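Local coordinates for protein 3,4-dihydroxybenzoate decarboxylase (Enterobacter cloacae, PDB 5NY5) that decarboxylates 3,4-dihydroxybenzoate and, in reverse, para-carboxylates catechols, as a UbiD-family enzyme dependent on prenylated flavin, at residues L84-V89 against Q95-A100; V121-D126 against G250-E255; P127-R132 against K307-R312; I216-C221 against A331-E336; E403-F408 against F473-F478. All coordinates share one frame; numbering follows the deposited sequence.

Contact 1: residues L84-V89 against Q95-A100; sequences LLLGCV and QHVGQA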
# COMPACT_ATOMS: atom_id res chain seq x y z
N LEU A 84 -11.14 21.01 -40.33
CA LEU A 84 -11.27 21.60 -41.65
C LEU A 84 -12.72 21.91 -41.98
O LEU A 84 -13.02 22.95 -42.58
CB LEU A 84 -10.66 20.67 -42.69
CG LEU A 84 -10.88 20.98 -44.17
CD1 LEU A 84 -10.27 22.32 -44.53
CD2 LEU A 84 -10.30 19.87 -45.02
N LEU A 85 -13.64 21.04 -41.57
CA LEU A 85 -15.06 21.27 -41.79
C LEU A 85 -15.61 22.43 -40.99
O LEU A 85 -16.75 22.84 -41.22
CB LEU A 85 -15.85 20.00 -41.46
CG LEU A 85 -15.78 18.87 -42.49
CD1 LEU A 85 -16.35 17.59 -41.90
CD2 LEU A 85 -16.53 19.26 -43.75
N LEU A 86 -14.84 22.97 -40.04
CA LEU A 86 -15.28 24.09 -39.23
C LEU A 86 -14.35 25.29 -39.29
O LEU A 86 -14.66 26.32 -38.68
CB LEU A 86 -15.44 23.65 -37.77
CG LEU A 86 -16.35 22.43 -37.55
CD1 LEU A 86 -16.38 22.05 -36.08
CD2 LEU A 86 -17.75 22.70 -38.07
N GLY A 87 -13.24 25.20 -40.01
CA GLY A 87 -12.37 26.34 -40.20
C GLY A 87 -11.53 26.70 -38.99
O GLY A 87 -11.57 27.84 -38.53
N CYS A 88 -10.77 25.74 -38.48
CA CYS A 88 -9.84 25.99 -37.38
C CYS A 88 -8.81 24.88 -37.37
O CYS A 88 -8.91 23.90 -38.10
CB CYS A 88 -10.57 26.09 -36.04
SG CYS A 88 -11.38 24.56 -35.52
N VAL A 89 -7.80 25.04 -36.52
CA VAL A 89 -6.73 24.05 -36.39
C VAL A 89 -7.21 22.93 -35.48
O VAL A 89 -8.03 23.17 -34.59
CB VAL A 89 -5.43 24.69 -35.88
CG1 VAL A 89 -4.99 25.80 -36.82
CG2 VAL A 89 -5.62 25.23 -34.47
N GLN A 95 -11.81 24.42 -28.42
CA GLN A 95 -12.02 25.82 -28.07
C GLN A 95 -12.93 26.52 -29.07
O GLN A 95 -13.83 27.27 -28.68
CB GLN A 95 -10.68 26.55 -27.99
CG GLN A 95 -10.82 28.07 -27.92
CD GLN A 95 -9.49 28.77 -27.73
OE1 GLN A 95 -8.46 28.35 -28.27
NE2 GLN A 95 -9.50 29.85 -26.96
N HIS A 96 -12.71 26.28 -30.36
CA HIS A 96 -13.49 26.95 -31.39
C HIS A 96 -14.98 26.65 -31.24
O HIS A 96 -15.82 27.55 -31.37
CB HIS A 96 -12.99 26.54 -32.77
CG HIS A 96 -13.68 27.25 -33.90
ND1 HIS A 96 -14.75 26.71 -34.57
CD2 HIS A 96 -13.43 28.45 -34.47
CE1 HIS A 96 -15.14 27.55 -35.51
NE2 HIS A 96 -14.36 28.61 -35.48
N VAL A 97 -15.33 25.40 -30.96
CA VAL A 97 -16.73 25.05 -30.76
C VAL A 97 -17.24 25.63 -29.45
O VAL A 97 -18.35 26.17 -29.38
CB VAL A 97 -16.92 23.53 -30.82
CG1 VAL A 97 -18.37 23.17 -30.59
CG2 VAL A 97 -16.44 22.99 -32.16
N GLY A 98 -16.44 25.53 -28.38
CA GLY A 98 -16.85 26.09 -27.11
C GLY A 98 -17.10 27.58 -27.16
O GLY A 98 -17.90 28.11 -26.40
N GLN A 99 -16.40 28.28 -28.07
CA GLN A 99 -16.68 29.70 -28.28
C GLN A 99 -18.03 29.89 -28.95
O GLN A 99 -18.77 30.83 -28.62
CB GLN A 99 -15.57 30.33 -29.11
CG GLN A 99 -15.81 31.78 -29.51
CD GLN A 99 -15.59 32.77 -28.38
OE1 GLN A 99 -15.37 32.38 -27.23
NE2 GLN A 99 -15.64 34.05 -28.70
N ALA A 100 -18.38 29.01 -29.89
CA ALA A 100 -19.67 29.13 -30.57
C ALA A 100 -20.82 28.73 -29.67
O ALA A 100 -21.94 29.22 -29.84
CB ALA A 100 -19.66 28.28 -31.84

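Contact 2: residues V121-D126 against G250-E255; sequences VFYADD and GVAVKE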
# COMPACT_ATOMS: atom_id res chain seq x y z
N VAL A 121 -41.55 12.05 -50.44
CA VAL A 121 -42.35 11.70 -49.28
C VAL A 121 -42.89 10.29 -49.47
O VAL A 121 -43.49 9.98 -50.51
CB VAL A 121 -43.51 12.69 -49.04
CG1 VAL A 121 -44.41 12.19 -47.93
CG2 VAL A 121 -42.96 14.06 -48.68
N PHE A 122 -42.69 9.43 -48.47
CA PHE A 122 -43.21 8.07 -48.46
C PHE A 122 -44.06 7.91 -47.21
O PHE A 122 -43.53 7.88 -46.09
CB PHE A 122 -42.09 7.04 -48.49
CG PHE A 122 -41.32 7.01 -49.78
CD1 PHE A 122 -40.33 7.95 -50.04
CD2 PHE A 122 -41.57 6.04 -50.73
CE1 PHE A 122 -39.62 7.92 -51.22
CE2 PHE A 122 -40.86 6.00 -51.91
CZ PHE A 122 -39.88 6.95 -52.16
N TYR A 123 -45.38 7.81 -47.38
CA TYR A 123 -46.27 7.61 -46.25
C TYR A 123 -46.35 6.13 -45.89
O TYR A 123 -46.35 5.26 -46.77
CB TYR A 123 -47.67 8.14 -46.56
CG TYR A 123 -47.73 9.64 -46.72
CD1 TYR A 123 -47.70 10.49 -45.62
CD2 TYR A 123 -47.82 10.22 -47.98
CE1 TYR A 123 -47.76 11.86 -45.76
CE2 TYR A 123 -47.88 11.59 -48.14
CZ TYR A 123 -47.85 12.40 -47.03
OH TYR A 123 -47.91 13.77 -47.18
N ALA A 124 -46.41 5.84 -44.59
CA ALA A 124 -46.43 4.47 -44.11
C ALA A 124 -47.80 3.81 -44.20
O ALA A 124 -47.89 2.59 -44.03
CB ALA A 124 -45.93 4.41 -42.67
N ASP A 125 -48.86 4.58 -44.45
CA ASP A 125 -50.18 3.99 -44.60
C ASP A 125 -50.34 3.23 -45.91
O ASP A 125 -51.32 2.50 -46.07
CB ASP A 125 -51.26 5.07 -44.49
CG ASP A 125 -50.96 6.30 -45.32
OD1 ASP A 125 -50.20 6.18 -46.30
OD2 ASP A 125 -51.49 7.38 -44.99
N ASP A 126 -49.41 3.38 -46.85
CA ASP A 126 -49.43 2.57 -48.06
C ASP A 126 -49.17 1.11 -47.70
O ASP A 126 -48.21 0.82 -46.97
CB ASP A 126 -48.37 3.07 -49.05
CG ASP A 126 -48.46 2.39 -50.40
OD1 ASP A 126 -48.09 1.20 -50.49
OD2 ASP A 126 -48.89 3.04 -51.37
N GLY A 250 -43.27 19.13 -39.78
CA GLY A 250 -43.42 17.76 -40.21
C GLY A 250 -44.59 17.57 -41.15
O GLY A 250 -45.51 18.40 -41.23
N VAL A 251 -44.55 16.46 -41.87
CA VAL A 251 -45.58 16.14 -42.86
C VAL A 251 -46.62 15.19 -42.29
O VAL A 251 -47.81 15.34 -42.56
CB VAL A 251 -44.91 15.55 -44.12
CG1 VAL A 251 -45.90 14.72 -44.91
CG2 VAL A 251 -44.35 16.67 -44.99
N ALA A 252 -46.21 14.23 -41.46
CA ALA A 252 -47.12 13.24 -40.91
C ALA A 252 -47.20 13.24 -39.39
O ALA A 252 -48.10 12.59 -38.85
CB ALA A 252 -46.73 11.83 -41.38
N VAL A 253 -46.30 13.93 -38.69
CA VAL A 253 -46.27 13.92 -37.24
C VAL A 253 -46.19 15.36 -36.74
O VAL A 253 -45.95 16.30 -37.50
CB VAL A 253 -45.11 13.09 -36.67
CG1 VAL A 253 -45.23 11.64 -37.11
CG2 VAL A 253 -43.78 13.67 -37.12
N LYS A 254 -46.39 15.52 -35.43
CA LYS A 254 -46.45 16.84 -34.79
C LYS A 254 -45.07 17.22 -34.26
O LYS A 254 -44.83 17.29 -33.05
CB LYS A 254 -47.50 16.84 -33.69
CG LYS A 254 -48.89 16.43 -34.14
CD LYS A 254 -49.50 17.46 -35.07
CE LYS A 254 -50.91 17.08 -35.47
NZ LYS A 254 -50.94 15.78 -36.20
N GLU A 255 -44.16 17.47 -35.19
CA GLU A 255 -42.80 17.86 -34.85
C GLU A 255 -42.12 18.38 -36.11
O GLU A 255 -42.46 17.97 -37.22
CB GLU A 255 -42.01 16.69 -34.25
CG GLU A 255 -40.69 17.09 -33.60
CD GLU A 255 -40.86 18.17 -32.55
OE1 GLU A 255 -40.51 19.33 -32.83
OE2 GLU A 255 -41.36 17.85 -31.45

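Contact 3: residues P127-R132 against K307-R312; sequences PDFDLR and KAVTMR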
# COMPACT_ATOMS: atom_id res chain seq x y z
N PRO A 127 -49.98 0.17 -48.19
CA PRO A 127 -49.76 -1.24 -47.84
C PRO A 127 -48.47 -1.82 -48.40
O PRO A 127 -47.95 -2.79 -47.84
CB PRO A 127 -50.99 -1.94 -48.41
CG PRO A 127 -51.45 -1.06 -49.52
CD PRO A 127 -51.14 0.35 -49.07
N ASP A 128 -47.95 -1.26 -49.50
CA ASP A 128 -46.69 -1.71 -50.06
C ASP A 128 -45.49 -0.99 -49.46
O ASP A 128 -44.36 -1.18 -49.93
CB ASP A 128 -46.69 -1.52 -51.58
CG ASP A 128 -47.73 -2.39 -52.27
OD1 ASP A 128 -47.87 -3.56 -51.88
OD2 ASP A 128 -48.40 -1.89 -53.20
N PHE A 129 -45.70 -0.17 -48.43
CA PHE A 129 -44.60 0.50 -47.77
C PHE A 129 -43.74 -0.50 -47.00
O PHE A 129 -44.26 -1.41 -46.35
CB PHE A 129 -45.13 1.58 -46.82
CG PHE A 129 -44.06 2.30 -46.06
CD1 PHE A 129 -43.70 1.89 -44.78
CD2 PHE A 129 -43.40 3.38 -46.61
CE1 PHE A 129 -42.71 2.55 -44.08
CE2 PHE A 129 -42.42 4.05 -45.91
CZ PHE A 129 -42.08 3.63 -44.64
N ASP A 130 -42.43 -0.33 -47.10
CA ASP A 130 -41.49 -1.20 -46.40
C ASP A 130 -40.20 -0.43 -46.19
O ASP A 130 -39.55 -0.02 -47.17
CB ASP A 130 -41.23 -2.48 -47.19
CG ASP A 130 -40.47 -3.52 -46.38
OD1 ASP A 130 -39.93 -3.18 -45.31
OD2 ASP A 130 -40.41 -4.69 -46.82
N LEU A 131 -39.82 -0.23 -44.93
CA LEU A 131 -38.61 0.52 -44.63
C LEU A 131 -37.37 -0.20 -45.14
O LEU A 131 -36.36 0.44 -45.46
CB LEU A 131 -38.51 0.76 -43.12
CG LEU A 131 -37.62 1.90 -42.64
CD1 LEU A 131 -37.90 3.17 -43.43
CD2 LEU A 131 -37.83 2.14 -41.16
N ARG A 132 -37.42 -1.53 -45.22
CA ARG A 132 -36.28 -2.30 -45.72
C ARG A 132 -36.04 -2.03 -47.20
O ARG A 132 -34.89 -1.93 -47.64
CB ARG A 132 -36.49 -3.79 -45.48
CG ARG A 132 -36.35 -4.24 -44.03
CD ARG A 132 -37.64 -4.07 -43.25
NE ARG A 132 -37.95 -5.26 -42.47
CZ ARG A 132 -38.88 -6.15 -42.81
NH1 ARG A 132 -39.60 -5.97 -43.91
NH2 ARG A 132 -39.10 -7.21 -42.04
N LYS A 307 -44.48 6.97 -39.46
CA LYS A 307 -45.64 7.40 -40.23
C LYS A 307 -45.28 7.84 -41.63
O LYS A 307 -46.07 7.63 -42.56
CB LYS A 307 -46.36 8.55 -39.51
CG LYS A 307 -46.90 8.17 -38.14
CD LYS A 307 -47.84 6.99 -38.23
CE LYS A 307 -48.33 6.56 -36.86
NZ LYS A 307 -49.22 5.37 -36.94
N ALA A 308 -44.10 8.44 -41.82
CA ALA A 308 -43.66 8.86 -43.13
C ALA A 308 -42.14 8.89 -43.16
O ALA A 308 -41.49 9.20 -42.16
CB ALA A 308 -44.23 10.23 -43.51
N VAL A 309 -41.58 8.56 -44.32
CA VAL A 309 -40.16 8.74 -44.59
C VAL A 309 -40.02 9.86 -45.61
O VAL A 309 -40.80 9.95 -46.56
CB VAL A 309 -39.50 7.44 -45.09
CG1 VAL A 309 -37.99 7.63 -45.21
CG2 VAL A 309 -39.81 6.30 -44.14
N THR A 310 -39.02 10.71 -45.41
CA THR A 310 -38.90 11.95 -46.16
C THR A 310 -37.44 12.18 -46.51
O THR A 310 -36.58 12.17 -45.63
CB THR A 310 -39.46 13.12 -45.33
OG1 THR A 310 -40.87 13.22 -45.53
CG2 THR A 310 -38.81 14.42 -45.69
N MSE A 311 -37.16 12.36 -47.80
CA MSE A 311 -35.78 12.50 -48.27
C MSE A 311 -35.68 13.35 -49.53
O MSE A 311 -36.66 13.53 -50.25
CB MSE A 311 -35.17 11.12 -48.51
CG MSE A 311 -35.95 10.24 -49.47
SE MSE A 311 -35.26 8.42 -49.52
CE MSE A 311 -34.45 8.44 -51.29
N ARG A 312 -34.49 13.89 -49.79
CA ARG A 312 -34.27 14.64 -51.01
C ARG A 312 -33.95 13.70 -52.17
O ARG A 312 -33.81 12.48 -52.00
CB ARG A 312 -33.15 15.67 -50.84
CG ARG A 312 -32.17 15.40 -49.71
CD ARG A 312 -30.92 16.25 -49.91
NE ARG A 312 -30.91 17.48 -49.12
CZ ARG A 312 -30.13 18.52 -49.38
NH1 ARG A 312 -30.17 19.60 -48.60
NH2 ARG A 312 -29.30 18.50 -50.42

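Contact 4: residues I216-C221 against A331-E336; sequences IYIGAC and AGLPTE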
# COMPACT_ATOMS: atom_id res chain seq x y z
N ILE A 216 -23.92 20.58 -37.32
CA ILE A 216 -25.10 20.20 -36.55
C ILE A 216 -24.80 18.98 -35.69
O ILE A 216 -25.05 18.97 -34.48
CB ILE A 216 -26.30 19.96 -37.48
CG1 ILE A 216 -26.67 21.24 -38.22
CG2 ILE A 216 -27.48 19.43 -36.68
CD1 ILE A 216 -27.92 21.12 -39.08
N TYR A 217 -24.25 17.93 -36.31
CA TYR A 217 -23.92 16.72 -35.56
C TYR A 217 -22.97 17.01 -34.41
O TYR A 217 -23.13 16.47 -33.31
CB TYR A 217 -23.31 15.68 -36.50
CG TYR A 217 -24.31 14.78 -37.20
CD1 TYR A 217 -25.30 14.12 -36.48
CD2 TYR A 217 -24.26 14.59 -38.57
CE1 TYR A 217 -26.20 13.29 -37.11
CE2 TYR A 217 -25.17 13.76 -39.21
CZ TYR A 217 -26.13 13.12 -38.48
OH TYR A 217 -27.04 12.30 -39.11
N ILE A 218 -21.98 17.87 -34.64
CA ILE A 218 -20.97 18.14 -33.63
C ILE A 218 -21.54 19.01 -32.52
O ILE A 218 -21.37 18.72 -31.33
CB ILE A 218 -19.73 18.78 -34.27
CG1 ILE A 218 -19.04 17.79 -35.21
CG2 ILE A 218 -18.76 19.27 -33.20
CD1 ILE A 218 -17.94 18.40 -36.05
N GLY A 219 -22.23 20.09 -32.89
CA GLY A 219 -22.77 21.00 -31.90
C GLY A 219 -23.87 20.39 -31.05
O GLY A 219 -24.06 20.78 -29.90
N ALA A 220 -24.59 19.41 -31.60
CA ALA A 220 -25.70 18.81 -30.87
C ALA A 220 -25.25 18.03 -29.65
O ALA A 220 -26.07 17.74 -28.77
CB ALA A 220 -26.50 17.89 -31.80
N CYS A 221 -23.97 17.67 -29.57
CA CYS A 221 -23.46 16.87 -28.46
C CYS A 221 -23.08 17.70 -27.24
O CYS A 221 -22.76 17.12 -26.20
CB CYS A 221 -22.26 16.05 -28.92
SG CYS A 221 -22.64 14.87 -30.23
N ALA A 331 -18.00 12.59 -29.22
CA ALA A 331 -18.04 12.53 -27.76
C ALA A 331 -16.88 13.26 -27.11
O ALA A 331 -17.06 13.84 -26.03
CB ALA A 331 -18.05 11.07 -27.29
N GLY A 332 -15.70 13.27 -27.73
CA GLY A 332 -14.53 13.84 -27.10
C GLY A 332 -14.50 15.35 -27.08
O GLY A 332 -14.00 15.95 -26.12
N LEU A 333 -15.00 15.99 -28.14
CA LEU A 333 -15.03 17.45 -28.15
C LEU A 333 -15.87 18.02 -27.02
O LEU A 333 -15.41 18.98 -26.37
CB LEU A 333 -15.52 17.94 -29.52
CG LEU A 333 -14.52 17.76 -30.67
CD1 LEU A 333 -15.12 18.22 -31.98
CD2 LEU A 333 -13.25 18.54 -30.37
N PRO A 334 -17.07 17.51 -26.71
CA PRO A 334 -17.75 17.98 -25.49
C PRO A 334 -16.96 17.69 -24.23
O PRO A 334 -16.93 18.52 -23.32
CB PRO A 334 -19.08 17.21 -25.52
CG PRO A 334 -19.29 16.86 -26.93
CD PRO A 334 -17.92 16.60 -27.49
N THR A 335 -16.32 16.52 -24.16
CA THR A 335 -15.54 16.17 -22.97
C THR A 335 -14.43 17.17 -22.73
O THR A 335 -14.29 17.71 -21.63
CB THR A 335 -14.97 14.76 -23.13
OG1 THR A 335 -16.02 13.84 -23.41
CG2 THR A 335 -14.26 14.33 -21.85
N GLU A 336 -13.63 17.45 -23.76
CA GLU A 336 -12.52 18.39 -23.61
C GLU A 336 -13.02 19.79 -23.27
O GLU A 336 -12.42 20.48 -22.43
CB GLU A 336 -11.70 18.43 -24.89
CG GLU A 336 -11.14 17.08 -25.30
CD GLU A 336 -10.61 17.08 -26.72
OE1 GLU A 336 -10.52 18.17 -27.32
OE2 GLU A 336 -10.29 15.99 -27.23

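Contact 5: residues E403-F408 against F473-F478; sequences EDVDIF and FERAPF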
# COMPACT_ATOMS: atom_id res chain seq x y z
N GLU A 403 3.94 21.10 -20.97
CA GLU A 403 3.64 21.78 -22.22
C GLU A 403 4.57 21.38 -23.36
O GLU A 403 4.27 21.70 -24.51
CB GLU A 403 3.69 23.30 -22.02
CG GLU A 403 5.08 23.87 -21.74
CD GLU A 403 5.49 23.73 -20.28
OE1 GLU A 403 4.99 22.82 -19.60
OE2 GLU A 403 6.31 24.55 -19.82
N ASP A 404 5.67 20.68 -23.08
CA ASP A 404 6.57 20.22 -24.12
C ASP A 404 6.30 18.78 -24.53
O ASP A 404 7.18 18.12 -25.09
CB ASP A 404 8.03 20.39 -23.68
CG ASP A 404 8.38 19.54 -22.48
OD1 ASP A 404 7.46 19.07 -21.78
OD2 ASP A 404 9.59 19.35 -22.22
N VAL A 405 5.10 18.28 -24.28
CA VAL A 405 4.70 16.93 -24.65
C VAL A 405 3.48 17.04 -25.56
O VAL A 405 2.49 17.67 -25.20
CB VAL A 405 4.38 16.07 -23.42
CG1 VAL A 405 3.79 14.74 -23.83
CG2 VAL A 405 5.63 15.86 -22.59
N ASP A 406 3.56 16.41 -26.73
CA ASP A 406 2.47 16.42 -27.70
C ASP A 406 1.39 15.46 -27.23
O ASP A 406 1.52 14.24 -27.38
CB ASP A 406 2.99 16.04 -29.08
CG ASP A 406 1.94 16.17 -30.17
OD1 ASP A 406 0.97 16.93 -29.97
OD2 ASP A 406 2.09 15.53 -31.23
N ILE A 407 0.30 16.00 -26.68
CA ILE A 407 -0.72 15.16 -26.06
C ILE A 407 -1.54 14.37 -27.06
O ILE A 407 -2.31 13.49 -26.66
CB ILE A 407 -1.67 16.01 -25.19
CG1 ILE A 407 -2.49 16.97 -26.05
CG2 ILE A 407 -0.88 16.77 -24.16
CD1 ILE A 407 -3.51 17.76 -25.26
N PHE A 408 -1.41 14.66 -28.36
CA PHE A 408 -2.09 13.89 -29.39
C PHE A 408 -1.21 12.79 -29.97
O PHE A 408 -1.69 12.01 -30.80
CB PHE A 408 -2.58 14.82 -30.50
CG PHE A 408 -3.53 15.88 -30.03
CD1 PHE A 408 -4.88 15.62 -29.94
CD2 PHE A 408 -3.06 17.13 -29.65
CE1 PHE A 408 -5.76 16.59 -29.49
CE2 PHE A 408 -3.93 18.10 -29.20
CZ PHE A 408 -5.28 17.83 -29.12
N PHE A 473 15.15 18.40 -16.81
CA PHE A 473 14.31 17.63 -17.72
C PHE A 473 14.03 18.38 -19.02
O PHE A 473 13.02 18.13 -19.68
CB PHE A 473 13.00 17.25 -17.03
CG PHE A 473 13.13 16.13 -16.03
CD1 PHE A 473 13.66 16.37 -14.77
CD2 PHE A 473 12.71 14.85 -16.35
CE1 PHE A 473 13.77 15.35 -13.85
CE2 PHE A 473 12.82 13.83 -15.43
CZ PHE A 473 13.35 14.08 -14.18
N GLU A 474 14.92 19.29 -19.41
CA GLU A 474 14.76 19.99 -20.67
C GLU A 474 15.04 19.03 -21.83
O GLU A 474 16.10 18.41 -21.89
CB GLU A 474 15.69 21.19 -20.74
CG GLU A 474 15.14 22.35 -21.56
CD GLU A 474 16.12 22.87 -22.60
OE1 GLU A 474 15.81 22.77 -23.81
OE2 GLU A 474 17.20 23.37 -22.22
N ARG A 475 14.08 18.91 -22.74
CA ARG A 475 14.29 18.10 -23.93
C ARG A 475 15.35 18.74 -24.81
O ARG A 475 15.52 19.96 -24.83
CB ARG A 475 12.99 17.92 -24.70
CG ARG A 475 11.89 17.27 -23.87
CD ARG A 475 10.62 17.02 -24.67
NE ARG A 475 10.71 15.82 -25.50
CZ ARG A 475 9.65 15.18 -26.00
NH1 ARG A 475 8.43 15.62 -25.75
NH2 ARG A 475 9.82 14.09 -26.74
N ALA A 476 16.08 17.90 -25.54
CA ALA A 476 17.22 18.34 -26.33
C ALA A 476 16.81 19.48 -27.26
O ALA A 476 15.85 19.33 -28.03
CB ALA A 476 17.79 17.18 -27.14
N PRO A 477 17.49 20.62 -27.22
CA PRO A 477 17.04 21.78 -28.00
C PRO A 477 17.61 21.82 -29.41
O PRO A 477 18.74 22.25 -29.63
CB PRO A 477 17.54 22.96 -27.16
CG PRO A 477 18.80 22.44 -26.53
CD PRO A 477 18.63 20.95 -26.35
N PHE A 478 16.82 21.38 -30.38
CA PHE A 478 17.25 21.43 -31.77
C PHE A 478 16.97 22.80 -32.37
O PHE A 478 15.95 23.44 -32.06
CB PHE A 478 16.55 20.34 -32.58
CG PHE A 478 17.01 18.95 -32.25
CD1 PHE A 478 16.38 18.21 -31.27
CD2 PHE A 478 18.10 18.40 -32.91
CE1 PHE A 478 16.81 16.94 -30.96
CE2 PHE A 478 18.53 17.12 -32.60
CZ PHE A 478 17.89 16.39 -31.62
O HOH W 1 11.99 20.50 -22.49

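Contact 1: residues L84-V89 against Q95-A100
The side chain of His96 leaves its helix with CG opposite the backbone N (chi1 -176°), which carries the imidazole out to the loop 84-89. Cys88 meets it with SG turned in between its own N and carbonyl carbon (chi1 64°). This turns SG against the base of the imidazole, while CB, set by the backbone, already lies over the ring. Cys88 CB lies over one face, 4.2 Å from the centroid of the His96 ring, a CH-pi contact offset toward the rim. The sulfur sits more obliquely, with Cys88 SG 3.8 Å from His96 CB. The backbone also approaches: Leu86 O is 3.4 Å from His96 CE1, again at a slant to the ring. In the UbiD N-terminal domain the loop after helix 79-84 folds back on the following helix 93-101. Deeper in, the apolar part continues between two branched side chains. Leu86 CD1 reaches Val97 CG2 at 4.0 Å. Leu86 also touches Ala215 and Ile218 of helix 214-219. Val97 packs on Phe222, a residue that binds prenylated FMN in the holoenzyme, while His96 leans on Leu240 of helix 234-241.

Contact 2: residues V121-D126 against G250-E255
Tyr123 reaches from the end of strand 120-123 to Val251 in the loop between strands 246-249 and 256-258. Its CB does not point at that loop. The torsion places CG opposite the carbonyl carbon (chi1 -66°), and the ring then extends toward Val251. On the way, one ring face is covered by Val121 CG1 from the same strand, 3.5 Å above the plane and offset toward the rim. Further out, CE1 of Tyr123 lies 3.5 Å from Val251 CG1. The same Tyr123 CE1 has Ala252 CB at its edge, at 4.5 Å. CZ comes next and is 3.7 Å from Val251 CG1. At the tip, Tyr123 OH is 3.2 Å from that same methyl, which thus spans the CE1-CZ-OH end of the ring. The Val251 methyl approaches the ring obliquely, and the two side chains cross at about a right angle. Val121 CG1 adds a contact to Val251 CG1 at 4.2 Å. Glu266 of strand 263-269 also holds the loop: its OE2 and OE1 accept from the backbone N of Val251 and of Ala252. This surface patch joins the edge of the antiparallel sheet in the Rift-related domain to a neighbouring loop. No hydrogen bond crosses between the segments, which implies that the fit rests on van der Waals packing, with the tyrosine hydroxyl set against a methyl group.

Contact 3: residues P127-R132 against K307-R312
In the Rift-related domain, the loop leading into short helix 131-134 packs over strand 303-311 of the antiparallel sheet. Phe129, Leu131 and Val309 form a small buried apolar cluster there. Val309 points its CB at the loop, and its CG2 methyl makes both contacts. With CG opposite its backbone N (chi1 178°), Phe129 extends its ring toward the strand and meets Val309 with the CZ end. Val309 CG2 lies in the plane of that ring, at its edge. The two side chains cross at about a right angle. Leu131 starts out to one side, but its CD1 swings back to the same methyl at 3.7 Å. Leu134, further along the helix, also touches Phe129 and Val309. Asp130, the N-cap, fixes the start of the helix. Its OD1 accepts from Arg132 N at 3.0 Å and from Arg132 NH1 at 3.1 Å, the latter a salt bridge. The two donors come from opposite faces of the carboxylate plane. The closest approach across the segments is Phe129 CZ to Val309 CG2, at 3.5 Å.

Contact 4: residues I216-C221 against A331-E336
Cys221 and Pro334 make the close part of this contact. Pro334 CG sits 3.6 Å from Cys221 O and 3.7 Å from Cys221 CB, so the proline ring fits against both the backbone and the side chain. Pro334 CB is nearly as near, 3.7 Å from Cys221 O. The Ile218-Leu333 pair is looser but more deeply buried. It meets through a single pair of methyls, Ile218 CG2 and Leu333 CD1, at 4.0 Å. Ile218 CG2 stands opposite the backbone N, which sends this branch toward the leucine. The contact joins helix 214-219 and the loop just after it, in the Rift-related part, to long helix 324-346, which runs into the C-terminal UbiD domain. Pro334 has no N-H to give to the preceding turn, and the long helix kinks there. Unlike the buried Ile218 and Leu333, Cys221 and Pro334 are partly exposed. They border the cofactor site: Cys221 lies close to Ile169 and Pro334 packs on Phe222, two residues that bind prenylated FMN in the holoenzyme.

Contact 5: residues E403-F408 against F473-F478
Neither segment is regular helix or strand. Segment 403-408 follows strand 397-401, and segment 473-478 belongs to the tail beyond strand 455-462. They approach most closely at Asp404 and Arg475, whose CA atoms are 8.0 Å apart. Arg475 spans this gap with a chain bent at its third torsion (chi3 80°). Its NH1 donates to Asp404 O at 2.9 Å. The bond is somewhat bent, 141° at the hydrogen, and the donor lies in the carbonyl plane. Asp404 uses its carboxylate differently. Its OD2 rests beside the aliphatic part of the arginine, 3.5 Å from both Arg475 CG and Arg475 CD. The carboxylate and guanidinium planes are perpendicular, and no direct salt bridge forms between them. A water links the pair instead, giving a proton to Asp404 OD2 at 2.7 Å and accepting from Arg475 N at 2.6 Å. Each charge has its own partner elsewhere: Asp404 OD1 bridges to Arg420, and Arg475 NH2 to Asp412. Trp415 adds a cation-pi contact to Arg475. From a second subunit, Thr47 O accepts from Arg475 NH2 and Val48 packs on the side chain. The arrangement is a network round a buried arginine. It ties the C-terminal tail to the loop before helix 410-419 and lies at a subunit interface of the hexameric assembly.

Overall arrangement
Contact 1 comes first along the chain and contact 5 last. Contacts 2, 3 and 4 lie between and interleave, their segments alternating in sequence. Contacts 2 and 3 are neighbours, with centres 9 Å apart. Contact 2 uses strand 120-123 and contact 3 strand 303-311, which pair antiparallel in the Rift-related sheet. Contacts 1 and 4 have centres 11 Å apart and touch through Leu86 and Ile218. They bring the N-terminal, Rift-related and C-terminal parts together beside residues that bind prenylated FMN. Contact 5 sits across the chain's centre from contacts 2 and 3, about 58 and 56 Å away between centres. The set thus runs from the Rift-related sheet, past the cofactor site, to a subunit interface.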